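Local coordinates for protein enterotoxin type A (Staphylococcus aureus, PDB 1DYQ) that acts, in its natural form, as a superantigen that binds MHC class II molecules, partly through a zinc ion, together with T-cell receptors, and so activates host T cells, at residues 35-40 against 56-61; 67-72 against 99-104; 130-135 against 166-171; 159-164 against 195-200. The protein carries 3 engineered substitutions. All blocks are in the same frame, centred on the assembly; numbering follows the deposited sequence.

Overall arrangement
The four contacts fall into two pairs, one in each domain of the toxin. Contacts 1 and 2, with centres about 13 Å apart, belong to the OB-fold domain and touch directly through G57 and D67. Contacts 3 and 4, centres about 11 Å apart, share helix 153-168 in the beta-grasp domain; there Y171, from the end of contact 3, bridges to both L199 and R161 of contact 4. Between the domains, contacts 1 and 4 touch through two like charges, K36 and R162. The zinc site, H188, H226 and D228, lies nearer the second pair: the side chain of L130 is about 11 Å from the ion.

Contact 1 of 4, residues 35-40 against 56-61; sequences EKAKTE and KGFFTD
The ring of F58 meets T39 at its edge: CG2 of T39 lies near the ring plane, 3.7 Å from CE1 of F58. The methyl of A37 reaches the same end of the ring obliquely, its CB 4.0 Å from F58 CZ. F59 also joins the cluster, with F58 CD2 sitting 3.5 Å above the plane of the F59 ring, over its centre, while CD2 of F59 lies at the edge of the F58 ring. F58 gets there because CG is anti to the backbone N (chi1 -179°), which carries the phenyl out of its loop toward the strand. No hydrogen bond joins the segments; the contact is apolar and small, with 123 Å² buried in all. Strand 36-39 is an outer strand of the OB-fold sheet, paired by backbone hydrogen bonds with strand 86-91. F58, from the loop between strands 52-55 and 67-71, packs beside it and also touches L88 of strand 86-91 and L68 of strand 67-71.

Contact 2 of 4, residues 67-72 against 99-104; sequences DLLVRF and GGTPNK. Engineered in segment 67-72: R71 (natural residue Asp).
With CG of L69 anti to the backbone N (chi1 -177°) and CG2 of T101 likewise anti to its own N, the two side chains bring methyls together, L69 CD2 lying 4.1 Å from T101 CG2. They cross at a slant, and this apolar touch is a light one. The same T101 torsion sets OG1 beside its backbone N, and that hydroxyl is hydrogen-bonded to the carbonyl oxygen of A98. Strand 67-71 is an inner strand of the five-stranded OB-fold sheet, between strands 105-114 and 52-55, and the loop 99-104 runs over it just before entering strand 105-114; the loop lies between C97 and C107, which are joined by a disulfide. Where loop and strand draw together, the backbone N of D67 gives a weak hydrogen bond to the carbonyl oxygen of K104, 3.3 Å long and nearly straight at 175°. The carboxylate of D67 accepts a bond from the backbone N of G57, and the K104 side chain makes a cation-pi contact with W64.

Contact 3 of 4, residues 130-135 against 166-171; sequences LWLDGK and EKYNLY
L130 starts the contact by putting both methyls against Y168: CD2 is 3.4 Å from the phenolic OH of Y168, and CD1 lies 3.9 Å from Y168 CE2. The two side chains come from opposite directions, and CD1 reaches the ring obliquely. W131, next in the strand, points away from the helix. L132 points back toward Y168, its CG anti to the backbone N (chi1 169°), and slides past the tyrosine in the opposite sense until CD2 is 4.0 Å from Y168 CE1. This alternation is that of a beta strand with one face turned to a helix: strand 119-132 of the beta-grasp sheet offers L130 and L132 to the last turn of helix 153-168. Beyond L132 the chain reverses in a type I' turn, L132 to K135, closed by backbone bonds in both directions between those two residues, and runs on into strand 135-137. From that strand N137 hydrogen-bonds through OD1 to the OH of Y168, so the phenol has a polar partner beside the leucine methyls. The neighbouring K167 lays its CG 3.3 Å above one face of the Y168 ring, offset toward the rim.

Contact 4 of 4, residues 159-164 against 195-200; sequences QARRYL and VNYDLF
A buried arginine, R161, lies against a leucine: CD2 of L199 sits over one face of its guanidinium, 3.6 Å from R161 NE. At the edge of the same group, near its plane, CD2 of Y197 comes to 3.7 Å from R161 NH2; the guanidinium and the tyrosine ring are turned 49° apart. R161 gets there with its chain extended from CG to NE, sliding past L199 in the opposite direction. Several polar partners hold the charged end. NH2 forms a salt bridge with D157 and donates to a water at 3.2 Å; that water in turn donates to the carbonyl oxygen of D198, 2.8 Å away. NH1 is hydrogen-bonded to the OH of Y171. These bonds probably offset the cost of burying the charge and fix the rotation of the guanidinium. One turn further along the helix, CD1 of L164 packs against CD1 of L199 at 3.8 Å, the two side chains crossing near a right angle. At the end of the strand, D198 OD1 accepts from the backbone N of F200, forming an Asx turn. Helix 153-168 thus lies across the beta-grasp sheet, over strand 195-198, with L164 touching I229 and L199 touching L231 of strand 226-232.

Contact 1 of 4, residues 35-40 against 56-61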
loop_
_atom_site.group_PDB
_atom_site.type_symbol
_atom_site.label_atom_id
_atom_site.label_comp_id
_atom_site.label_asym_id
_atom_site.label_seq_id
_atom_site.Cartn_x
_atom_site.Cartn_y
_atom_site.Cartn_z
ATOM N N GLU A 35 -3.446 -9.487 -4.475
ATOM C CA GLU A 35 -2.432 -10.122 -5.323
ATOM C C GLU A 35 -1.334 -9.073 -5.548
ATOM O O GLU A 35 -1.671 -7.921 -5.910
ATOM C CB GLU A 35 -3.021 -10.483 -6.707
ATOM C CG GLU A 35 -4.179 -11.484 -6.628
ATOM C CD GLU A 35 -4.560 -12.003 -8.023
ATOM O OE1 GLU A 35 -5.015 -11.220 -8.853
ATOM O OE2 GLU A 35 -4.402 -13.229 -8.229
ATOM N N LYS A 36 -0.093 -9.396 -5.211
ATOM C CA LYS A 36 0.968 -8.409 -5.271
ATOM C C LYS A 36 2.077 -8.713 -6.267
ATOM O O LYS A 36 2.441 -9.892 -6.477
ATOM C CB LYS A 36 1.636 -8.303 -3.857
ATOM C CG LYS A 36 0.685 -7.645 -2.854
ATOM C CD LYS A 36 1.382 -7.552 -1.476
ATOM C CE LYS A 36 1.594 -8.909 -0.855
ATOM N NZ LYS A 36 0.349 -9.709 -0.722
ATOM N N ALA A 37 2.537 -7.670 -6.904
ATOM C CA ALA A 37 3.740 -7.751 -7.758
ATOM C C ALA A 37 4.927 -7.432 -6.830
ATOM O O ALA A 37 4.956 -6.357 -6.236
ATOM C CB ALA A 37 3.668 -6.726 -8.872
ATOM N N LYS A 38 5.816 -8.383 -6.693
ATOM C CA LYS A 38 6.986 -8.222 -5.806
ATOM C C LYS A 38 8.184 -8.842 -6.530
ATOM O O LYS A 38 8.350 -10.067 -6.468
ATOM C CB LYS A 38 6.724 -8.948 -4.493
ATOM C CG LYS A 38 7.536 -8.452 -3.311
ATOM C CD LYS A 38 7.458 -9.445 -2.152
ATOM C CE LYS A 38 8.821 -10.070 -1.898
ATOM N NZ LYS A 38 9.832 -9.013 -1.576
ATOM N N THR A 39 8.880 -8.042 -7.302
ATOM C CA THR A 39 9.967 -8.552 -8.156
ATOM C C THR A 39 11.070 -7.516 -8.230
ATOM O O THR A 39 10.846 -6.324 -7.999
ATOM C CB THR A 39 9.451 -8.872 -9.569
ATOM O OG1 THR A 39 10.491 -9.470 -10.366
ATOM C CG2 THR A 39 8.985 -7.610 -10.267
ATOM N N GLU A 40 12.304 -7.950 -8.500
ATOM C CA GLU A 40 13.434 -7.057 -8.521
ATOM C C GLU A 40 14.060 -6.946 -9.919
ATOM O O GLU A 40 13.958 -7.909 -10.685
ATOM C CB GLU A 40 14.532 -7.514 -7.548
ATOM C CG GLU A 40 13.993 -8.144 -6.268
ATOM C CD GLU A 40 13.286 -7.131 -5.397
ATOM O OE1 GLU A 40 13.858 -6.053 -5.155
ATOM O OE2 GLU A 40 12.143 -7.424 -4.961
ATOM N N LYS A 56 5.054 -5.499 -20.369
ATOM C CA LYS A 56 4.465 -6.485 -21.252
ATOM C C LYS A 56 4.902 -7.901 -20.935
ATOM O O LYS A 56 6.075 -8.115 -20.592
ATOM C CB LYS A 56 4.875 -6.158 -22.714
ATOM C CG LYS A 56 4.061 -5.022 -23.314
ATOM C CD LYS A 56 4.732 -4.516 -24.609
ATOM C CE LYS A 56 3.707 -3.766 -25.453
ATOM N NZ LYS A 56 4.347 -2.843 -26.422
ATOM N N GLY A 57 3.947 -8.823 -20.797
ATOM C CA GLY A 57 4.305 -10.200 -20.448
ATOM C C GLY A 57 4.881 -10.353 -19.068
ATOM O O GLY A 57 5.622 -11.286 -18.758
ATOM N N PHE A 58 4.499 -9.437 -18.150
ATOM C CA PHE A 58 4.974 -9.538 -16.769
ATOM C C PHE A 58 4.526 -10.820 -16.104
ATOM O O PHE A 58 5.246 -11.364 -15.226
ATOM C CB PHE A 58 4.377 -8.311 -16.024
ATOM C CG PHE A 58 4.799 -8.272 -14.572
ATOM C CD1 PHE A 58 6.021 -7.731 -14.232
ATOM C CD2 PHE A 58 3.995 -8.814 -13.591
ATOM C CE1 PHE A 58 6.444 -7.706 -12.912
ATOM C CE2 PHE A 58 4.421 -8.799 -12.260
ATOM C CZ PHE A 58 5.647 -8.257 -11.936
ATOM N N PHE A 59 3.319 -11.285 -16.400
ATOM C CA PHE A 59 2.763 -12.473 -15.771
ATOM C C PHE A 59 2.917 -13.695 -16.697
ATOM O O PHE A 59 2.465 -13.631 -17.839
ATOM C CB PHE A 59 1.276 -12.281 -15.484
ATOM C CG PHE A 59 0.972 -11.153 -14.538
ATOM C CD1 PHE A 59 1.175 -11.343 -13.180
ATOM C CD2 PHE A 59 0.463 -9.956 -14.981
ATOM C CE1 PHE A 59 0.921 -10.313 -12.280
ATOM C CE2 PHE A 59 0.222 -8.912 -14.094
ATOM C CZ PHE A 59 0.427 -9.115 -12.740
ATOM N N THR A 60 3.486 -14.758 -16.164
ATOM C CA THR A 60 3.622 -15.971 -17.003
ATOM C C THR A 60 2.664 -17.047 -16.565
ATOM O O THR A 60 2.435 -18.020 -17.312
ATOM C CB THR A 60 5.065 -16.503 -16.966
ATOM O OG1 THR A 60 5.445 -16.756 -15.611
ATOM C CG2 THR A 60 6.020 -15.499 -17.589
ATOM N N ASP A 61 2.103 -16.951 -15.363
ATOM C CA ASP A 61 1.229 -18.025 -14.876
ATOM C C ASP A 61 0.010 -17.521 -14.157
ATOM O O ASP A 61 -0.550 -18.189 -13.292
#

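Contact 2 of 4, residues 67-72 against 99-104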
loop_
_atom_site.group_PDB
_atom_site.type_symbol
_atom_site.label_atom_id
_atom_site.label_comp_id
_atom_site.label_asym_id
_atom_site.label_seq_id
_atom_site.Cartn_x
_atom_site.Cartn_y
_atom_site.Cartn_z
ATOM N N ASP A 67 -0.164 -8.750 -18.819
ATOM C CA ASP A 67 0.605 -7.525 -18.678
ATOM C C ASP A 67 0.286 -6.804 -17.350
ATOM O O ASP A 67 -0.814 -6.935 -16.843
ATOM C CB ASP A 67 0.243 -6.555 -19.816
ATOM C CG ASP A 67 0.562 -7.090 -21.198
ATOM O OD1 ASP A 67 1.307 -8.072 -21.337
ATOM O OD2 ASP A 67 0.048 -6.491 -22.179
ATOM N N LEU A 68 1.277 -6.054 -16.886
ATOM C CA LEU A 68 1.086 -5.201 -15.701
ATOM C C LEU A 68 1.284 -3.740 -16.065
ATOM O O LEU A 68 2.348 -3.356 -16.608
ATOM C CB LEU A 68 2.121 -5.598 -14.621
ATOM C CG LEU A 68 2.129 -4.676 -13.373
ATOM C CD1 LEU A 68 0.840 -4.870 -12.581
ATOM C CD2 LEU A 68 3.334 -5.035 -12.482
ATOM N N LEU A 69 0.299 -2.906 -15.829
ATOM C CA LEU A 69 0.341 -1.503 -16.068
ATOM C C LEU A 69 0.518 -0.719 -14.759
ATOM O O LEU A 69 -0.378 -0.873 -13.909
ATOM C CB LEU A 69 -0.932 -1.020 -16.785
ATOM C CG LEU A 69 -0.952 0.444 -17.151
ATOM C CD1 LEU A 69 0.119 0.781 -18.194
ATOM C CD2 LEU A 69 -2.319 0.910 -17.630
ATOM N N VAL A 70 1.579 0.012 -14.619
ATOM C CA VAL A 70 1.792 0.823 -13.397
ATOM C C VAL A 70 1.333 2.219 -13.668
ATOM O O VAL A 70 1.734 2.853 -14.684
ATOM C CB VAL A 70 3.251 0.796 -12.944
ATOM C CG1 VAL A 70 3.403 1.610 -11.646
ATOM C CG2 VAL A 70 3.734 -0.625 -12.739
ATOM N N ARG A 71 0.486 2.797 -12.830
ATOM C CA ARG A 71 -0.107 4.089 -12.987
ATOM C C ARG A 71 0.462 5.117 -11.982
ATOM O O ARG A 71 0.642 4.712 -10.815
ATOM C CB ARG A 71 -1.637 4.043 -12.790
ATOM C CG ARG A 71 -2.345 3.042 -13.689
ATOM C CD ARG A 71 -3.880 3.028 -13.460
ATOM N NE ARG A 71 -4.443 4.331 -13.734
ATOM C CZ ARG A 71 -5.669 4.746 -13.459
ATOM N NH1 ARG A 71 -6.547 3.952 -12.885
ATOM N NH2 ARG A 71 -6.006 6.016 -13.754
ATOM N N PHE A 72 0.834 6.253 -12.460
ATOM C CA PHE A 72 1.398 7.314 -11.601
ATOM C C PHE A 72 0.572 8.589 -11.723
ATOM O O PHE A 72 -0.127 8.846 -12.696
ATOM C CB PHE A 72 2.842 7.586 -12.039
ATOM C CG PHE A 72 3.755 6.422 -12.019
ATOM C CD1 PHE A 72 4.394 5.998 -10.844
ATOM C CD2 PHE A 72 3.978 5.659 -13.160
ATOM C CE1 PHE A 72 5.246 4.920 -10.844
ATOM C CE2 PHE A 72 4.827 4.578 -13.165
ATOM C CZ PHE A 72 5.493 4.211 -12.006
ATOM N N GLY A 99 -10.831 3.062 -17.862
ATOM C CA GLY A 99 -11.520 2.521 -19.035
ATOM C C GLY A 99 -10.615 2.464 -20.255
ATOM O O GLY A 99 -9.835 3.356 -20.559
ATOM N N GLY A 100 -10.767 1.380 -21.029
ATOM C CA GLY A 100 -10.000 1.196 -22.237
ATOM C C GLY A 100 -8.625 0.623 -22.047
ATOM O O GLY A 100 -7.812 0.543 -22.976
ATOM N N THR A 101 -8.309 0.147 -20.826
ATOM C CA THR A 101 -7.010 -0.572 -20.659
ATOM C C THR A 101 -7.211 -1.924 -21.338
ATOM O O THR A 101 -8.290 -2.506 -21.238
ATOM C CB THR A 101 -6.724 -0.747 -19.151
ATOM O OG1 THR A 101 -6.617 0.583 -18.580
ATOM C CG2 THR A 101 -5.414 -1.452 -18.891
ATOM N N PRO A 102 -6.177 -2.441 -21.974
ATOM C CA PRO A 102 -6.314 -3.686 -22.721
ATOM C C PRO A 102 -6.755 -4.842 -21.872
ATOM O O PRO A 102 -6.507 -4.955 -20.665
ATOM C CB PRO A 102 -4.989 -3.866 -23.401
ATOM C CG PRO A 102 -4.435 -2.468 -23.526
ATOM C CD PRO A 102 -4.878 -1.796 -22.219
ATOM N N ASN A 103 -7.605 -5.678 -22.495
ATOM C CA ASN A 103 -8.036 -6.943 -21.908
ATOM C C ASN A 103 -6.759 -7.637 -21.334
ATOM O O ASN A 103 -5.749 -7.633 -22.063
ATOM C CB ASN A 103 -8.389 -7.889 -23.118
ATOM C CG ASN A 103 -9.820 -7.842 -23.527
ATOM O OD1 ASN A 103 -10.709 -8.335 -22.814
ATOM N ND2 ASN A 103 -10.107 -7.286 -24.700
ATOM N N LYS A 104 -6.829 -8.331 -20.275
ATOM C CA LYS A 104 -5.809 -9.139 -19.643
ATOM C C LYS A 104 -4.643 -8.284 -19.175
ATOM O O LYS A 104 -3.506 -8.732 -18.977
ATOM C CB LYS A 104 -5.370 -10.284 -20.549
ATOM C CG LYS A 104 -6.493 -11.225 -21.032
ATOM C CD LYS A 104 -5.851 -12.328 -21.919
ATOM C CE LYS A 104 -5.630 -13.595 -21.073
ATOM N NZ LYS A 104 -6.949 -13.984 -20.439
#

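Contact 3 of 4, residues 130-135 against 166-171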
loop_
_atom_site.group_PDB
_atom_site.type_symbol
_atom_site.label_atom_id
_atom_site.label_comp_id
_atom_site.label_asym_id
_atom_site.label_seq_id
_atom_site.Cartn_x
_atom_site.Cartn_y
_atom_site.Cartn_z
ATOM N N LEU A 130 2.285 0.312 18.683
ATOM C CA LEU A 130 0.844 0.181 18.504
ATOM C C LEU A 130 0.120 0.428 19.842
ATOM O O LEU A 130 0.463 -0.210 20.838
ATOM C CB LEU A 130 0.469 -1.185 17.953
ATOM C CG LEU A 130 -0.999 -1.378 17.552
ATOM C CD1 LEU A 130 -1.087 -2.354 16.384
ATOM C CD2 LEU A 130 -1.808 -1.982 18.718
ATOM N N TRP A 131 -0.863 1.278 19.800
ATOM C CA TRP A 131 -1.728 1.521 20.967
ATOM C C TRP A 131 -3.158 1.098 20.614
ATOM O O TRP A 131 -3.626 1.406 19.512
ATOM C CB TRP A 131 -1.690 2.973 21.378
ATOM C CG TRP A 131 -0.388 3.444 21.957
ATOM C CD1 TRP A 131 -0.035 3.425 23.274
ATOM C CD2 TRP A 131 0.708 4.041 21.255
ATOM N NE1 TRP A 131 1.219 3.962 23.440
ATOM C CE2 TRP A 131 1.696 4.374 22.211
ATOM C CE3 TRP A 131 0.958 4.361 19.916
ATOM C CZ2 TRP A 131 2.898 4.950 21.871
ATOM C CZ3 TRP A 131 2.160 4.941 19.575
ATOM C CH2 TRP A 131 3.132 5.244 20.557
ATOM N N LEU A 132 -3.806 0.399 21.531
ATOM C CA LEU A 132 -5.228 0.048 21.368
ATOM C C LEU A 132 -6.019 0.671 22.536
ATOM O O LEU A 132 -5.746 0.305 23.693
ATOM C CB LEU A 132 -5.405 -1.439 21.349
ATOM C CG LEU A 132 -6.840 -2.002 21.442
ATOM C CD1 LEU A 132 -7.601 -1.646 20.163
ATOM C CD2 LEU A 132 -6.764 -3.507 21.632
ATOM N N ASP A 133 -6.835 1.647 22.253
ATOM C CA ASP A 133 -7.540 2.403 23.309
ATOM C C ASP A 133 -6.534 2.943 24.312
ATOM O O ASP A 133 -6.735 2.902 25.530
ATOM C CB ASP A 133 -8.597 1.550 23.983
ATOM C CG ASP A 133 -9.746 1.171 23.044
ATOM O OD1 ASP A 133 -10.243 2.060 22.336
ATOM O OD2 ASP A 133 -10.122 -0.016 23.059
ATOM N N GLY A 134 -5.405 3.452 23.804
ATOM C CA GLY A 134 -4.366 4.029 24.593
ATOM C C GLY A 134 -3.378 3.086 25.212
ATOM O O GLY A 134 -2.365 3.582 25.794
ATOM N N LYS A 135 -3.584 1.794 25.211
ATOM C CA LYS A 135 -2.649 0.858 25.856
ATOM C C LYS A 135 -1.711 0.262 24.820
ATOM O O LYS A 135 -2.190 -0.288 23.818
ATOM C CB LYS A 135 -3.412 -0.227 26.598
ATOM C CG LYS A 135 -2.675 -1.510 26.869
ATOM C CD LYS A 135 -1.385 -1.302 27.642
ATOM C CE LYS A 135 -0.701 -2.642 27.926
ATOM N NZ LYS A 135 -1.338 -3.314 29.098
ATOM N N GLU A 166 -5.210 -9.566 10.466
ATOM C CA GLU A 166 -4.955 -10.844 11.071
ATOM C C GLU A 166 -5.102 -10.796 12.601
ATOM O O GLU A 166 -5.726 -11.689 13.174
ATOM C CB GLU A 166 -3.522 -11.324 10.753
ATOM C CG GLU A 166 -3.321 -12.784 11.203
ATOM C CD GLU A 166 -4.262 -13.696 10.416
ATOM O OE1 GLU A 166 -4.081 -13.783 9.188
ATOM O OE2 GLU A 166 -5.193 -14.259 11.022
ATOM N N LYS A 167 -4.544 -9.760 13.195
ATOM C CA LYS A 167 -4.522 -9.678 14.671
ATOM C C LYS A 167 -5.759 -9.043 15.228
ATOM O O LYS A 167 -6.270 -9.539 16.282
ATOM C CB LYS A 167 -3.254 -8.944 15.108
ATOM C CG LYS A 167 -3.152 -8.688 16.610
ATOM C CD LYS A 167 -2.784 -9.969 17.343
ATOM C CE LYS A 167 -2.369 -9.660 18.783
ATOM N NZ LYS A 167 -1.707 -10.862 19.390
ATOM N N TYR A 168 -6.287 -7.986 14.662
ATOM C CA TYR A 168 -7.419 -7.258 15.172
ATOM C C TYR A 168 -8.677 -7.340 14.332
ATOM O O TYR A 168 -9.700 -6.736 14.722
ATOM C CB TYR A 168 -7.056 -5.758 15.350
ATOM C CG TYR A 168 -5.884 -5.572 16.289
ATOM C CD1 TYR A 168 -6.107 -5.589 17.665
ATOM C CD2 TYR A 168 -4.576 -5.481 15.831
ATOM C CE1 TYR A 168 -5.041 -5.461 18.545
ATOM C CE2 TYR A 168 -3.516 -5.372 16.703
ATOM C CZ TYR A 168 -3.764 -5.365 18.067
ATOM O OH TYR A 168 -2.705 -5.260 18.940
ATOM N N ASN A 169 -8.690 -8.095 13.238
ATOM C CA ASN A 169 -9.886 -8.163 12.377
ATOM C C ASN A 169 -10.341 -6.791 11.954
ATOM O O ASN A 169 -11.516 -6.444 11.858
ATOM C CB ASN A 169 -11.038 -8.895 13.105
ATOM C CG ASN A 169 -10.649 -10.279 13.532
ATOM O OD1 ASN A 169 -10.018 -11.037 12.818
ATOM N ND2 ASN A 169 -11.052 -10.648 14.766
ATOM N N LEU A 170 -9.393 -5.943 11.511
ATOM C CA LEU A 170 -9.637 -4.551 11.243
ATOM C C LEU A 170 -10.801 -4.235 10.333
ATOM O O LEU A 170 -11.619 -3.340 10.552
ATOM C CB LEU A 170 -8.333 -3.936 10.659
ATOM C CG LEU A 170 -8.374 -2.465 10.361
ATOM C CD1 LEU A 170 -8.486 -1.601 11.627
ATOM C CD2 LEU A 170 -7.118 -2.044 9.579
ATOM N N TYR A 171 -10.869 -4.993 9.209
ATOM C CA TYR A 171 -11.905 -4.736 8.220
ATOM C C TYR A 171 -12.982 -5.778 8.207
ATOM O O TYR A 171 -13.741 -5.904 7.237
ATOM C CB TYR A 171 -11.273 -4.480 6.851
ATOM C CG TYR A 171 -10.371 -3.268 6.779
ATOM C CD1 TYR A 171 -10.803 -2.008 7.168
ATOM C CD2 TYR A 171 -9.059 -3.406 6.327
ATOM C CE1 TYR A 171 -9.966 -0.898 7.097
ATOM C CE2 TYR A 171 -8.226 -2.295 6.232
ATOM C CZ TYR A 171 -8.684 -1.061 6.620
ATOM O OH TYR A 171 -7.857 0.035 6.546
#

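Contact 4 of 4, residues 159-164 against 195-200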
loop_
_atom_site.group_PDB
_atom_site.type_symbol
_atom_site.label_atom_id
_atom_site.label_comp_id
_atom_site.label_asym_id
_atom_site.label_seq_id
_atom_site.Cartn_x
_atom_site.Cartn_y
_atom_site.Cartn_z
ATOM N N GLN A 159 1.988 -4.248 4.356
ATOM C CA GLN A 159 2.422 -5.197 5.372
ATOM C C GLN A 159 1.753 -4.864 6.716
ATOM O O GLN A 159 1.271 -5.819 7.354
ATOM C CB GLN A 159 3.924 -5.224 5.551
ATOM C CG GLN A 159 4.709 -5.765 4.351
ATOM C CD GLN A 159 6.218 -5.611 4.652
ATOM O OE1 GLN A 159 6.735 -6.381 5.451
ATOM N NE2 GLN A 159 6.829 -4.675 3.978
ATOM N N ALA A 160 1.683 -3.597 7.038
ATOM C CA ALA A 160 1.085 -3.231 8.354
ATOM C C ALA A 160 -0.378 -3.565 8.422
ATOM O O ALA A 160 -0.837 -4.223 9.371
ATOM C CB ALA A 160 1.321 -1.754 8.642
ATOM N N ARG A 161 -1.145 -3.225 7.357
ATOM C CA ARG A 161 -2.575 -3.515 7.407
ATOM C C ARG A 161 -2.898 -4.967 7.296
ATOM O O ARG A 161 -3.915 -5.412 7.859
ATOM C CB ARG A 161 -3.324 -2.680 6.345
ATOM C CG ARG A 161 -3.093 -1.189 6.504
ATOM C CD ARG A 161 -4.261 -0.407 5.897
ATOM N NE ARG A 161 -3.862 0.901 5.490
ATOM C CZ ARG A 161 -4.641 1.881 5.035
ATOM N NH1 ARG A 161 -5.959 1.737 5.016
ATOM N NH2 ARG A 161 -4.098 3.008 4.591
ATOM N N ARG A 162 -2.055 -5.810 6.680
ATOM C CA ARG A 162 -2.297 -7.237 6.637
ATOM C C ARG A 162 -2.239 -7.815 8.078
ATOM O O ARG A 162 -3.137 -8.527 8.466
ATOM C CB ARG A 162 -1.289 -7.996 5.780
ATOM C CG ARG A 162 -1.526 -9.504 5.758
ATOM C CD ARG A 162 -0.580 -10.189 4.747
ATOM N NE ARG A 162 -1.068 -9.882 3.404
ATOM C CZ ARG A 162 -2.105 -10.444 2.819
ATOM N NH1 ARG A 162 -2.794 -11.405 3.392
ATOM N NH2 ARG A 162 -2.489 -9.981 1.618
ATOM N N TYR A 163 -1.269 -7.280 8.827
ATOM C CA TYR A 163 -1.168 -7.692 10.255
ATOM C C TYR A 163 -2.354 -7.160 11.032
ATOM O O TYR A 163 -2.894 -7.927 11.885
ATOM C CB TYR A 163 0.150 -7.141 10.820
ATOM C CG TYR A 163 0.244 -7.324 12.344
ATOM C CD1 TYR A 163 0.517 -8.553 12.884
ATOM C CD2 TYR A 163 0.014 -6.224 13.153
ATOM C CE1 TYR A 163 0.588 -8.706 14.274
ATOM C CE2 TYR A 163 0.057 -6.384 14.550
ATOM C CZ TYR A 163 0.353 -7.610 15.066
ATOM O OH TYR A 163 0.435 -7.756 16.451
ATOM N N LEU A 164 -2.817 -5.954 10.793
ATOM C CA LEU A 164 -3.975 -5.429 11.529
ATOM C C LEU A 164 -5.199 -6.275 11.260
ATOM O O LEU A 164 -6.032 -6.473 12.145
ATOM C CB LEU A 164 -4.231 -3.972 11.258
ATOM C CG LEU A 164 -3.094 -2.995 11.602
ATOM C CD1 LEU A 164 -3.454 -1.575 11.254
ATOM C CD2 LEU A 164 -2.738 -3.136 13.104
ATOM N N VAL A 195 4.098 10.658 6.768
ATOM C CA VAL A 195 2.858 10.316 6.079
ATOM C C VAL A 195 1.910 9.651 7.079
ATOM O O VAL A 195 2.323 8.818 7.880
ATOM C CB VAL A 195 3.132 9.308 4.934
ATOM C CG1 VAL A 195 1.831 8.891 4.292
ATOM C CG2 VAL A 195 4.063 9.984 3.914
ATOM N N ASN A 196 0.652 10.116 7.060
ATOM C CA ASN A 196 -0.316 9.401 7.927
ATOM C C ASN A 196 -1.591 9.145 7.148
ATOM O O ASN A 196 -2.023 9.959 6.348
ATOM C CB ASN A 196 -0.501 9.972 9.262
ATOM C CG ASN A 196 -0.359 11.474 9.341
ATOM O OD1 ASN A 196 0.719 11.958 9.734
ATOM N ND2 ASN A 196 -1.406 12.148 8.949
ATOM N N TYR A 197 -2.186 8.000 7.457
ATOM C CA TYR A 197 -3.425 7.630 6.794
ATOM C C TYR A 197 -4.483 7.253 7.849
ATOM O O TYR A 197 -4.156 6.511 8.781
ATOM C CB TYR A 197 -3.247 6.391 5.910
ATOM C CG TYR A 197 -2.358 6.580 4.706
ATOM C CD1 TYR A 197 -2.479 7.670 3.875
ATOM C CD2 TYR A 197 -1.442 5.588 4.367
ATOM C CE1 TYR A 197 -1.636 7.834 2.782
ATOM C CE2 TYR A 197 -0.621 5.714 3.267
ATOM C CZ TYR A 197 -0.746 6.828 2.464
ATOM O OH TYR A 197 0.078 6.987 1.374
ATOM N N ASP A 198 -5.677 7.700 7.598
ATOM C CA ASP A 198 -6.838 7.235 8.422
ATOM C C ASP A 198 -7.223 5.870 7.901
ATOM O O ASP A 198 -7.498 5.676 6.711
ATOM C CB ASP A 198 -7.930 8.286 8.290
ATOM C CG ASP A 198 -9.226 7.908 8.995
ATOM O OD1 ASP A 198 -9.374 6.752 9.347
ATOM O OD2 ASP A 198 -10.050 8.838 9.179
ATOM N N LEU A 199 -7.218 4.852 8.778
ATOM C CA LEU A 199 -7.473 3.486 8.349
ATOM C C LEU A 199 -8.901 3.308 7.856
ATOM O O LEU A 199 -9.132 2.297 7.172
ATOM C CB LEU A 199 -7.149 2.499 9.481
ATOM C CG LEU A 199 -5.680 2.463 9.908
ATOM C CD1 LEU A 199 -5.517 1.577 11.167
ATOM C CD2 LEU A 199 -4.808 1.874 8.802
ATOM N N PHE A 200 -9.808 4.187 8.205
ATOM C CA PHE A 200 -11.190 4.158 7.738
ATOM C C PHE A 200 -11.558 5.401 6.958
ATOM O O PHE A 200 -12.739 5.740 6.793
ATOM C CB PHE A 200 -12.150 3.999 8.940
ATOM C CG PHE A 200 -11.965 2.705 9.658
ATOM C CD1 PHE A 200 -12.472 1.518 9.130
ATOM C CD2 PHE A 200 -11.216 2.608 10.829
ATOM C CE1 PHE A 200 -12.328 0.325 9.771
ATOM C CE2 PHE A 200 -11.065 1.407 11.484
ATOM C CZ PHE A 200 -11.617 0.248 10.960
HETATM O O HOH W 1 -6.150 5.401 4.251
#